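Local atomic coordinates of Fc fragment of IgE receptor II (Bos taurus, PDB entry 6PWS), a protein that is the IgE receptor CD23, probably a low-affinity one, whose C-type carbohydrate-recognition domain binds mannose-type sugar through calcium. Residues A[95-100]-A[114-119]; A[27-32]-A[120-125]; A[44-49]-A[80-85]. One frame throughout, in Å; residues are numbered along the deposited sequence.

Contact 1. Residues A[95-100]-A[114-119]; sequences EPNDAG and WNDAFC. With CA (calcium ion), chain B; CA (calcium ion), chain C; MMA (methyl alpha-D-mannopyranoside), chain D.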
loop_
_atom_site.group_PDB
_atom_site.type_symbol
_atom_site.label_atom_id
_atom_site.label_comp_id
_atom_site.label_asym_id
_atom_site.label_seq_id
_atom_site.Cartn_x
_atom_site.Cartn_y
_atom_site.Cartn_z
ATOM N N GLU A 95 -7.558 -14.566 -1.454
ATOM C CA GLU A 95 -7.815 -13.216 -1.000
ATOM C C GLU A 95 -8.367 -12.376 -2.145
ATOM O O GLU A 95 -8.132 -12.668 -3.326
ATOM C CB GLU A 95 -6.521 -12.565 -0.486
ATOM C CG GLU A 95 -5.792 -13.380 0.573
ATOM C CD GLU A 95 -6.569 -13.622 1.857
ATOM O OE1 GLU A 95 -7.549 -12.894 2.141
ATOM O OE2 GLU A 95 -6.151 -14.563 2.588
ATOM N N PRO A 96 -9.087 -11.299 -1.820
ATOM C CA PRO A 96 -9.565 -10.955 -0.478
ATOM C C PRO A 96 -10.692 -11.914 -0.063
ATOM O O PRO A 96 -11.458 -12.395 -0.906
ATOM C CB PRO A 96 -10.090 -9.531 -0.661
ATOM C CG PRO A 96 -10.596 -9.521 -2.093
ATOM C CD PRO A 96 -9.613 -10.385 -2.851
ATOM N N ASN A 97 -10.784 -12.180 1.237
ATOM C CA ASN A 97 -11.777 -13.104 1.766
ATOM C C ASN A 97 -12.702 -12.506 2.823
ATOM O O ASN A 97 -13.607 -13.211 3.292
ATOM C CB ASN A 97 -11.114 -14.395 2.269
ATOM C CG ASN A 97 -10.150 -14.178 3.420
ATOM O OD1 ASN A 97 -9.952 -13.057 3.900
ATOM N ND2 ASN A 97 -9.550 -15.271 3.881
ATOM N N ASP A 98 -12.515 -11.245 3.200
ATOM C CA ASP A 98 -13.359 -10.570 4.190
ATOM C C ASP A 98 -13.546 -11.438 5.435
ATOM O O ASP A 98 -14.663 -11.648 5.927
ATOM C CB ASP A 98 -14.694 -10.116 3.599
ATOM C CG ASP A 98 -15.275 -8.914 4.343
ATOM O OD1 ASP A 98 -14.511 -7.946 4.596
ATOM O OD2 ASP A 98 -16.482 -8.932 4.685
ATOM N N ALA A 99 -12.427 -11.928 5.968
ATOM C CA ALA A 99 -12.436 -12.846 7.097
ATOM C C ALA A 99 -12.713 -12.125 8.425
ATOM O O ALA A 99 -12.995 -10.928 8.480
ATOM C CB ALA A 99 -11.131 -13.634 7.142
ATOM N N GLY A 100 -12.655 -12.870 9.522
ATOM C CA GLY A 100 -13.132 -12.313 10.780
ATOM C C GLY A 100 -14.577 -11.899 10.614
ATOM O O GLY A 100 -15.351 -12.554 9.914
ATOM N N TRP A 114 -1.005 -9.667 -1.826
ATOM C CA TRP A 114 -1.954 -8.834 -1.108
ATOM C C TRP A 114 -2.940 -9.666 -0.291
ATOM O O TRP A 114 -3.400 -10.728 -0.720
ATOM C CB TRP A 114 -2.755 -7.945 -2.056
ATOM C CG TRP A 114 -1.967 -7.086 -2.995
ATOM C CD1 TRP A 114 -0.620 -6.832 -3.006
ATOM C CD2 TRP A 114 -2.519 -6.367 -4.098
ATOM N NE1 TRP A 114 -0.303 -5.987 -4.045
ATOM C CE2 TRP A 114 -1.453 -5.694 -4.734
ATOM C CE3 TRP A 114 -3.816 -6.223 -4.608
ATOM C CZ2 TRP A 114 -1.639 -4.922 -5.878
ATOM C CZ3 TRP A 114 -3.999 -5.445 -5.739
ATOM C CH2 TRP A 114 -2.919 -4.802 -6.362
ATOM N N ASN A 115 -3.298 -9.135 0.875
ATOM C CA ASN A 115 -4.284 -9.732 1.760
ATOM C C ASN A 115 -5.153 -8.617 2.335
ATOM O O ASN A 115 -4.621 -7.610 2.809
ATOM C CB ASN A 115 -3.584 -10.461 2.915
ATOM C CG ASN A 115 -4.559 -10.954 3.946
ATOM O OD1 ASN A 115 -5.589 -11.537 3.593
ATOM N ND2 ASN A 115 -4.269 -10.714 5.214
ATOM N N ASP A 116 -6.475 -8.791 2.316
ATOM C CA ASP A 116 -7.331 -7.923 3.119
ATOM C C ASP A 116 -7.205 -8.300 4.592
ATOM O O ASP A 116 -7.176 -9.485 4.951
ATOM C CB ASP A 116 -8.796 -7.909 2.627
ATOM C CG ASP A 116 -9.504 -9.258 2.659
ATOM O OD1 ASP A 116 -8.827 -10.311 2.663
ATOM O OD2 ASP A 116 -10.753 -9.220 2.623
ATOM N N ALA A 117 -7.101 -7.280 5.441
ATOM C CA ALA A 117 -6.869 -7.471 6.864
ATOM C C ALA A 117 -7.797 -6.581 7.678
ATOM O O ALA A 117 -8.403 -5.628 7.181
ATOM C CB ALA A 117 -5.407 -7.159 7.204
ATOM N N PHE A 118 -7.888 -6.911 8.966
ATOM C CA PHE A 118 -8.585 -6.049 9.908
ATOM C C PHE A 118 -7.924 -4.674 9.916
ATOM O O PHE A 118 -6.713 -4.558 10.138
ATOM C CB PHE A 118 -8.511 -6.688 11.299
ATOM C CG PHE A 118 -9.043 -5.820 12.407
ATOM C CD1 PHE A 118 -10.270 -5.194 12.291
ATOM C CD2 PHE A 118 -8.316 -5.634 13.570
ATOM C CE1 PHE A 118 -10.752 -4.399 13.306
ATOM C CE2 PHE A 118 -8.812 -4.835 14.602
ATOM C CZ PHE A 118 -10.018 -4.226 14.450
ATOM N N CYS A 119 -8.724 -3.624 9.700
ATOM C CA CYS A 119 -8.179 -2.272 9.596
ATOM C C CYS A 119 -7.472 -1.828 10.878
ATOM O O CYS A 119 -6.613 -0.940 10.813
ATOM C CB CYS A 119 -9.284 -1.285 9.213
ATOM S SG CYS A 119 -9.910 -1.503 7.518
HETATM CA CA CA B . -7.923 -11.756 4.310
HETATM CA CA CA C . -13.985 -6.103 3.039
HETATM C C1 MMA D . -6.064 -14.822 8.856
HETATM C C2 MMA D . -6.006 -13.389 8.347
HETATM C C3 MMA D . -6.861 -13.288 7.140
HETATM C C4 MMA D . -6.394 -14.215 6.054
HETATM C C5 MMA D . -6.318 -15.656 6.553
HETATM C C6 MMA D . -5.640 -16.519 5.530
HETATM C C7 MMA D . -7.716 -16.385 9.525
HETATM O O1 MMA D . -7.373 -15.069 9.152
HETATM O O2 MMA D . -4.666 -12.996 8.006
HETATM O O3 MMA D . -6.824 -11.948 6.605
HETATM O O4 MMA D . -7.301 -14.080 4.961
HETATM O O5 MMA D . -5.554 -15.762 7.809
HETATM O O6 MMA D . -5.557 -17.830 6.021
HETATM O O HOH W 1 -12.786 -7.631 1.688
#
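With CG set between its own backbone N and carbonyl carbon (chi1 61°), Asp-116 swings its carboxylate straight at the 95-100 loop, while Glu-95, bent at chi2 (-62°), curls its carboxylate back toward the 114-117 strand. The two meet at a calcium ion. Asp-116 binds this calcium twice, OD1 lying 2.4 Å from the ion and the backbone O being a second ligand; Glu-95 OE1, Asn-97 OD1 and the Asn-115 side chain add three more ligands, and Glu-103 another. The acidic oxygens crowd together because the metal draws them in: Glu-95 OE1 and Asp-116 OD1 are 2.9 Å apart without a hydrogen bond. The sugar's O3 and O4 complete the shell, each 2.5 Å from the ion, and Asn-97 ND2 donates to O4 of the mannoside over 2.8 Å. This is the sugar-binding calcium site of C-type lectins, with the Glu-Pro-Asn motif of mannose-type specificity and a cis peptide bond before Pro-96. Two backbone N-H groups fix the Asp-116 carboxylate: Asn-97 N reaches OD1 at 3.1 Å, out of the carboxylate plane, and Asp-98 N meets the syn lone pair of OD2 at 2.7 Å. OD2 also accepts from a water that binds the second calcium ion, alongside Asp-98 OD1. Behind the site, strand 114-117 pairs with strand 105-108, and Trp-114 packs on Val-106, Met-108 and Ile-67 of strand 65-67.

Contact 2. Residues A[27-32]-A[120-125]; sequences AKKWIQ and GSELHG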
loop_
_atom_site.group_PDB
_atom_site.type_symbol
_atom_site.label_atom_id
_atom_site.label_comp_id
_atom_site.label_asym_id
_atom_site.label_seq_id
_atom_site.Cartn_x
_atom_site.Cartn_y
_atom_site.Cartn_z
ATOM N N ALA A 27 4.818 0.555 14.180
ATOM C CA ALA A 27 3.497 -0.047 14.269
ATOM C C ALA A 27 2.402 0.988 14.054
ATOM O O ALA A 27 2.329 1.986 14.774
ATOM C CB ALA A 27 3.338 -0.706 15.639
ATOM N N LYS A 28 1.516 0.713 13.089
ATOM C CA LYS A 28 0.405 1.597 12.766
ATOM C C LYS A 28 -0.782 0.788 12.269
ATOM O O LYS A 28 -0.611 -0.160 11.500
ATOM C CB LYS A 28 0.797 2.611 11.693
ATOM C CG LYS A 28 1.856 3.581 12.195
ATOM C CD LYS A 28 2.059 4.770 11.287
ATOM C CE LYS A 28 3.246 5.603 11.705
ATOM N NZ LYS A 28 3.060 6.253 13.028
ATOM N N LYS A 29 -1.979 1.191 12.695
ATOM C CA LYS A 29 -3.220 0.742 12.081
ATOM C C LYS A 29 -3.346 1.400 10.705
ATOM O O LYS A 29 -2.654 2.368 10.394
ATOM C CB LYS A 29 -4.399 1.131 12.973
ATOM C CG LYS A 29 -4.319 0.557 14.379
ATOM C CD LYS A 29 -5.483 1.001 15.251
ATOM C CE LYS A 29 -5.355 0.459 16.667
ATOM N NZ LYS A 29 -6.479 0.879 17.532
ATOM N N TRP A 30 -4.256 0.897 9.861
ATOM C CA TRP A 30 -4.316 1.403 8.484
ATOM C C TRP A 30 -4.568 2.914 8.446
ATOM O O TRP A 30 -3.894 3.643 7.713
ATOM C CB TRP A 30 -5.366 0.653 7.666
ATOM C CG TRP A 30 -5.397 1.025 6.210
ATOM C CD1 TRP A 30 -4.622 0.501 5.218
ATOM C CD2 TRP A 30 -6.252 1.994 5.570
ATOM N NE1 TRP A 30 -4.940 1.059 4.012
ATOM C CE2 TRP A 30 -5.931 1.986 4.196
ATOM C CE3 TRP A 30 -7.264 2.855 6.018
ATOM C CZ2 TRP A 30 -6.584 2.795 3.270
ATOM C CZ3 TRP A 30 -7.906 3.662 5.095
ATOM C CH2 TRP A 30 -7.564 3.622 3.735
ATOM N N ILE A 31 -5.524 3.414 9.241
ATOM C CA ILE A 31 -5.836 4.844 9.211
ATOM C C ILE A 31 -4.650 5.663 9.711
ATOM O O ILE A 31 -4.386 6.768 9.217
ATOM C CB ILE A 31 -7.119 5.139 10.010
ATOM C CG1 ILE A 31 -7.451 6.634 9.958
ATOM C CG2 ILE A 31 -6.973 4.704 11.475
ATOM C CD1 ILE A 31 -8.832 6.983 10.474
ATOM N N GLN A 32 -3.919 5.146 10.699
ATOM C CA GLN A 32 -2.729 5.839 11.171
ATOM C C GLN A 32 -1.671 5.908 10.079
ATOM O O GLN A 32 -0.983 6.926 9.923
ATOM C CB GLN A 32 -2.165 5.149 12.412
ATOM C CG GLN A 32 -3.047 5.242 13.647
ATOM C CD GLN A 32 -2.498 4.442 14.815
ATOM O OE1 GLN A 32 -2.096 3.293 14.662
ATOM N NE2 GLN A 32 -2.478 5.049 15.993
ATOM N N GLY A 120 -7.792 -2.426 12.030
ATOM C CA GLY A 120 -7.127 -2.117 13.286
ATOM C C GLY A 120 -5.860 -2.893 13.589
ATOM O O GLY A 120 -5.297 -2.734 14.677
ATOM N N SER A 121 -5.390 -3.726 12.662
ATOM C CA SER A 121 -4.138 -4.444 12.863
ATOM C C SER A 121 -2.983 -3.460 12.899
ATOM O O SER A 121 -2.920 -2.535 12.090
ATOM C CB SER A 121 -3.878 -5.417 11.713
ATOM O OG SER A 121 -4.839 -6.445 11.652
ATOM N N GLU A 122 -2.034 -3.685 13.810
ATOM C CA GLU A 122 -0.890 -2.787 13.971
ATOM C C GLU A 122 0.359 -3.312 13.258
ATOM O O GLU A 122 1.302 -3.835 13.863
ATOM C CB GLU A 122 -0.628 -2.540 15.449
ATOM C CG GLU A 122 -1.721 -1.700 16.063
ATOM C CD GLU A 122 -1.472 -1.325 17.493
ATOM O OE1 GLU A 122 -0.586 -1.932 18.133
ATOM O OE2 GLU A 122 -2.177 -0.417 17.977
ATOM N N LEU A 123 0.397 -3.090 11.947
ATOM C CA LEU A 123 1.500 -3.585 11.139
ATOM C C LEU A 123 2.740 -2.720 11.324
ATOM O O LEU A 123 2.661 -1.518 11.575
ATOM C CB LEU A 123 1.125 -3.623 9.656
ATOM C CG LEU A 123 -0.073 -4.489 9.300
ATOM C CD1 LEU A 123 -0.300 -4.471 7.790
ATOM C CD2 LEU A 123 0.099 -5.908 9.794
ATOM N N HIS A 124 3.901 -3.350 11.138
ATOM C CA HIS A 124 5.186 -2.696 11.357
ATOM C C HIS A 124 5.709 -1.972 10.137
ATOM O O HIS A 124 6.716 -1.262 10.238
ATOM C CB HIS A 124 6.228 -3.734 11.782
ATOM C CG HIS A 124 5.854 -4.433 13.031
ATOM N ND1 HIS A 124 6.045 -3.871 14.273
ATOM C CD2 HIS A 124 5.212 -5.605 13.236
ATOM C CE1 HIS A 124 5.571 -4.689 15.196
ATOM N NE2 HIS A 124 5.058 -5.746 14.592
ATOM N N GLY A 125 5.068 -2.159 8.987
ATOM C CA GLY A 125 5.456 -1.476 7.778
ATOM C C GLY A 125 4.257 -0.851 7.094
ATOM O O GLY A 125 3.108 -1.248 7.290
#
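Leu-123 O accepts the N-H of Lys-28 at 2.9 Å, the shorter of two backbone bonds that join this antiparallel pair, and the CA of Ala-27 adds a CA-H...O contact to the same oxygen at 3.2 Å. The return bond, Leu-123 N to Lys-28 O, is weak (3.1 Å, N-H...O angle 126°); that carbonyl also accepts from the indole NE1 of Trp-66. One residue further along, Lys-29 CA points its hydrogen at Ser-121 O, 3.3 Å away and nearly straight. Lys-28 and Leu-123 thus form a hydrogen-bonded antiparallel pair at the start of strand 123-131 of the C-type lectin domain, just where 27-28 gives way to helix 30-39. Lys-29 is the N-cap residue of that helix, and its N-H is taken by Gln-32 OE1 in the amide carbonyl plane at 2.9 Å, a side-chain bond reaching back from the first turn. At the surface, Lys-29 and Glu-122 run side by side in the same direction. Lys-29 CG packs 3.8 Å from Glu-122 CG. The extended lysine chain carries CE past Gly-120 O to Glu-122 OE2; NZ stays 4.5 Å from OE2, too far for a salt bridge. Trp-30 turns inward instead, giving its NE1 hydrogen to Ile-67 O and meeting Trp-66 edge-to-face.

Contact 3. Residues A[44-49]-A[80-85]; sequences LVSIHS and WMDNQP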
loop_
_atom_site.group_PDB
_atom_site.type_symbol
_atom_site.label_atom_id
_atom_site.label_comp_id
_atom_site.label_asym_id
_atom_site.label_seq_id
_atom_site.Cartn_x
_atom_site.Cartn_y
_atom_site.Cartn_z
ATOM N N LEU A 44 -0.706 6.510 1.011
ATOM C CA LEU A 44 -0.446 5.075 0.940
ATOM C C LEU A 44 -0.426 4.639 -0.523
ATOM O O LEU A 44 -1.227 5.102 -1.348
ATOM C CB LEU A 44 -1.511 4.308 1.727
ATOM C CG LEU A 44 -1.341 4.313 3.254
ATOM C CD1 LEU A 44 -2.636 3.835 3.915
ATOM C CD2 LEU A 44 -0.170 3.427 3.666
ATOM N N VAL A 45 0.493 3.710 -0.823
ATOM C CA VAL A 45 0.870 3.396 -2.199
ATOM C C VAL A 45 -0.275 2.796 -3.005
ATOM O O VAL A 45 -1.053 1.957 -2.525
ATOM C CB VAL A 45 2.105 2.463 -2.201
ATOM C CG1 VAL A 45 1.799 1.099 -1.568
ATOM C CG2 VAL A 45 2.687 2.268 -3.594
ATOM N N SER A 46 -0.321 3.188 -4.282
ATOM C CA SER A 46 -1.233 2.618 -5.263
ATOM C C SER A 46 -0.427 1.898 -6.344
ATOM O O SER A 46 0.608 2.402 -6.782
ATOM C CB SER A 46 -2.079 3.719 -5.911
ATOM O OG SER A 46 -2.816 4.474 -4.960
ATOM N N ILE A 47 -0.909 0.733 -6.787
ATOM C CA ILE A 47 -0.095 -0.205 -7.568
ATOM C C ILE A 47 -0.817 -0.537 -8.872
ATOM O O ILE A 47 -1.961 -1.013 -8.846
ATOM C CB ILE A 47 0.206 -1.492 -6.772
ATOM C CG1 ILE A 47 0.785 -1.168 -5.392
ATOM C CG2 ILE A 47 1.144 -2.397 -7.564
ATOM C CD1 ILE A 47 0.887 -2.376 -4.471
ATOM N N HIS A 48 -0.142 -0.331 -10.013
ATOM C CA HIS A 48 -0.815 -0.376 -11.305
ATOM C C HIS A 48 -0.093 -1.159 -12.391
ATOM O O HIS A 48 -0.505 -1.088 -13.559
ATOM C CB HIS A 48 -1.138 1.044 -11.785
ATOM C CG HIS A 48 -2.159 1.710 -10.926
ATOM N ND1 HIS A 48 -3.479 1.315 -10.920
ATOM C CD2 HIS A 48 -2.056 2.683 -9.990
ATOM C CE1 HIS A 48 -4.151 2.036 -10.044
ATOM N NE2 HIS A 48 -3.314 2.877 -9.467
ATOM N N SER A 49 0.926 -1.945 -12.053
ATOM C CA SER A 49 1.594 -2.755 -13.064
ATOM C C SER A 49 2.407 -3.836 -12.374
ATOM O O SER A 49 2.780 -3.696 -11.201
ATOM C CB SER A 49 2.528 -1.901 -13.937
ATOM O OG SER A 49 3.636 -1.431 -13.192
ATOM N N TRP A 80 -8.355 2.691 -4.763
ATOM C CA TRP A 80 -6.971 3.095 -4.564
ATOM C C TRP A 80 -6.886 4.519 -4.016
ATOM O O TRP A 80 -7.699 5.393 -4.341
ATOM C CB TRP A 80 -6.206 3.093 -5.898
ATOM C CG TRP A 80 -5.836 1.738 -6.413
ATOM C CD1 TRP A 80 -6.303 1.128 -7.547
ATOM C CD2 TRP A 80 -4.892 0.838 -5.825
ATOM N NE1 TRP A 80 -5.718 -0.108 -7.689
ATOM C CE2 TRP A 80 -4.848 -0.312 -6.643
ATOM C CE3 TRP A 80 -4.100 0.880 -4.674
ATOM C CZ2 TRP A 80 -4.039 -1.407 -6.339
ATOM C CZ3 TRP A 80 -3.296 -0.213 -4.371
ATOM C CH2 TRP A 80 -3.271 -1.339 -5.198
ATOM N N MET A 81 -5.814 4.783 -3.260
ATOM C CA MET A 81 -5.493 6.143 -2.827
ATOM C C MET A 81 -5.357 7.112 -4.004
ATOM O O MET A 81 -5.704 8.286 -3.872
ATOM C CB MET A 81 -4.204 6.137 -1.988
ATOM C CG MET A 81 -4.390 6.429 -0.515
ATOM S SD MET A 81 -5.432 5.241 0.334
ATOM C CE MET A 81 -5.662 6.151 1.866
ATOM N N ASP A 82 -4.839 6.657 -5.146
ATOM C CA ASP A 82 -4.681 7.532 -6.306
ATOM C C ASP A 82 -5.937 7.629 -7.167
ATOM O O ASP A 82 -5.936 8.349 -8.180
ATOM C CB ASP A 82 -3.438 7.159 -7.140
ATOM C CG ASP A 82 -3.556 5.847 -7.900
ATOM O OD1 ASP A 82 -4.608 5.171 -7.846
ATOM O OD2 ASP A 82 -2.548 5.491 -8.561
ATOM N N ASN A 83 -7.009 6.942 -6.769
ATOM C CA ASN A 83 -8.302 6.968 -7.454
ATOM C C ASN A 83 -8.245 6.428 -8.888
ATOM O O ASN A 83 -9.199 6.622 -9.645
ATOM C CB ASN A 83 -8.982 8.342 -7.417
ATOM C CG ASN A 83 -9.541 8.696 -6.045
ATOM O OD1 ASN A 83 -10.103 7.857 -5.350
ATOM N ND2 ASN A 83 -9.454 9.938 -5.687
ATOM N N GLN A 84 -7.191 5.709 -9.258
ATOM C CA GLN A 84 -7.075 5.130 -10.592
ATOM C C GLN A 84 -7.728 3.754 -10.633
ATOM O O GLN A 84 -8.105 3.179 -9.605
ATOM C CB GLN A 84 -5.603 5.065 -10.983
ATOM C CG GLN A 84 -4.987 6.415 -11.250
ATOM C CD GLN A 84 -3.508 6.291 -11.561
ATOM O OE1 GLN A 84 -3.016 5.225 -11.955
ATOM N NE2 GLN A 84 -2.786 7.384 -11.387
ATOM N N PRO A 85 -7.878 3.176 -11.828
ATOM C CA PRO A 85 -8.648 1.933 -11.955
ATOM C C PRO A 85 -8.012 0.727 -11.280
ATOM O O PRO A 85 -6.819 0.685 -10.959
ATOM C CB PRO A 85 -8.725 1.720 -13.473
ATOM C CG PRO A 85 -8.602 3.101 -14.035
ATOM C CD PRO A 85 -7.603 3.776 -13.153
HETATM O O HOH W 2 -4.593 -1.881 -9.672
#
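His-48 leaves its backbone with CG beside its own N (chi1 -67°), a turn that carries the imidazole from CB across to the 80-85 loop. CG and CD2 come under Gln-84 OE1, which lies over one ring face, 3.4 Å from CD2. CE1 has Pro-85 O at the ring edge, 3.1 Å away, and also reaches Trp-80 CD1, so that the imidazole presents its edge to the face of the indole's five-membered ring in a tilted edge-to-face pair, planes at 59°. ND1 donates to Asp-87. At the tip, NE2 donates to Asp-82 OD1 at 3.1 Å, in the imidazole plane and on the syn lone pair, with a weaker component to OD2; ring and carboxylate are nearly coplanar. Gln-84 N meets OD1 from above the carboxylate plane, an Asx turn that overlaps the end of the type I turn from Trp-80 to Asn-83. In this C-type lectin fold the contact joins the stretch leading into helix 50-59 to the chain leaving strand 79-80. Ser-46 OG accepts from Asp-82 N at 3.0 Å. Trp-80 lays one face over the backbone of 46-47, and its CH2 touches Ile-47 CB at 3.8 Å. A water accepts from Trp-80 NE1 and lies 2.9 Å from Ile-47 O, to which it may donate. Further back, Met-81 CB sits against Leu-44 O, and the Met-81 side chain reaches Trp-30 and Arg-34 of helix 30-39.

In the fold
From the N terminus, the chain first lays down 27-32, whose partner 120-125 comes only near the end, so contact 2 closes the widest loop and joins the start of helix 30-39 to strand 123-131. Contacts 3 and 1 both fall within that loop, one after the other: 44-49 is met by 80-85 before 95-100 opens the calcium loop that 114-119 closes. Trp-30 links contacts 2 and 3, its ring resting on Leu-44 and Met-81. Trp-114 links contacts 1 and 3 by packing on Trp-80 and Ile-47. Contact 1 runs directly into contact 2, where Cys-119 O probably accepts a hydrogen bond from Trp-30 N.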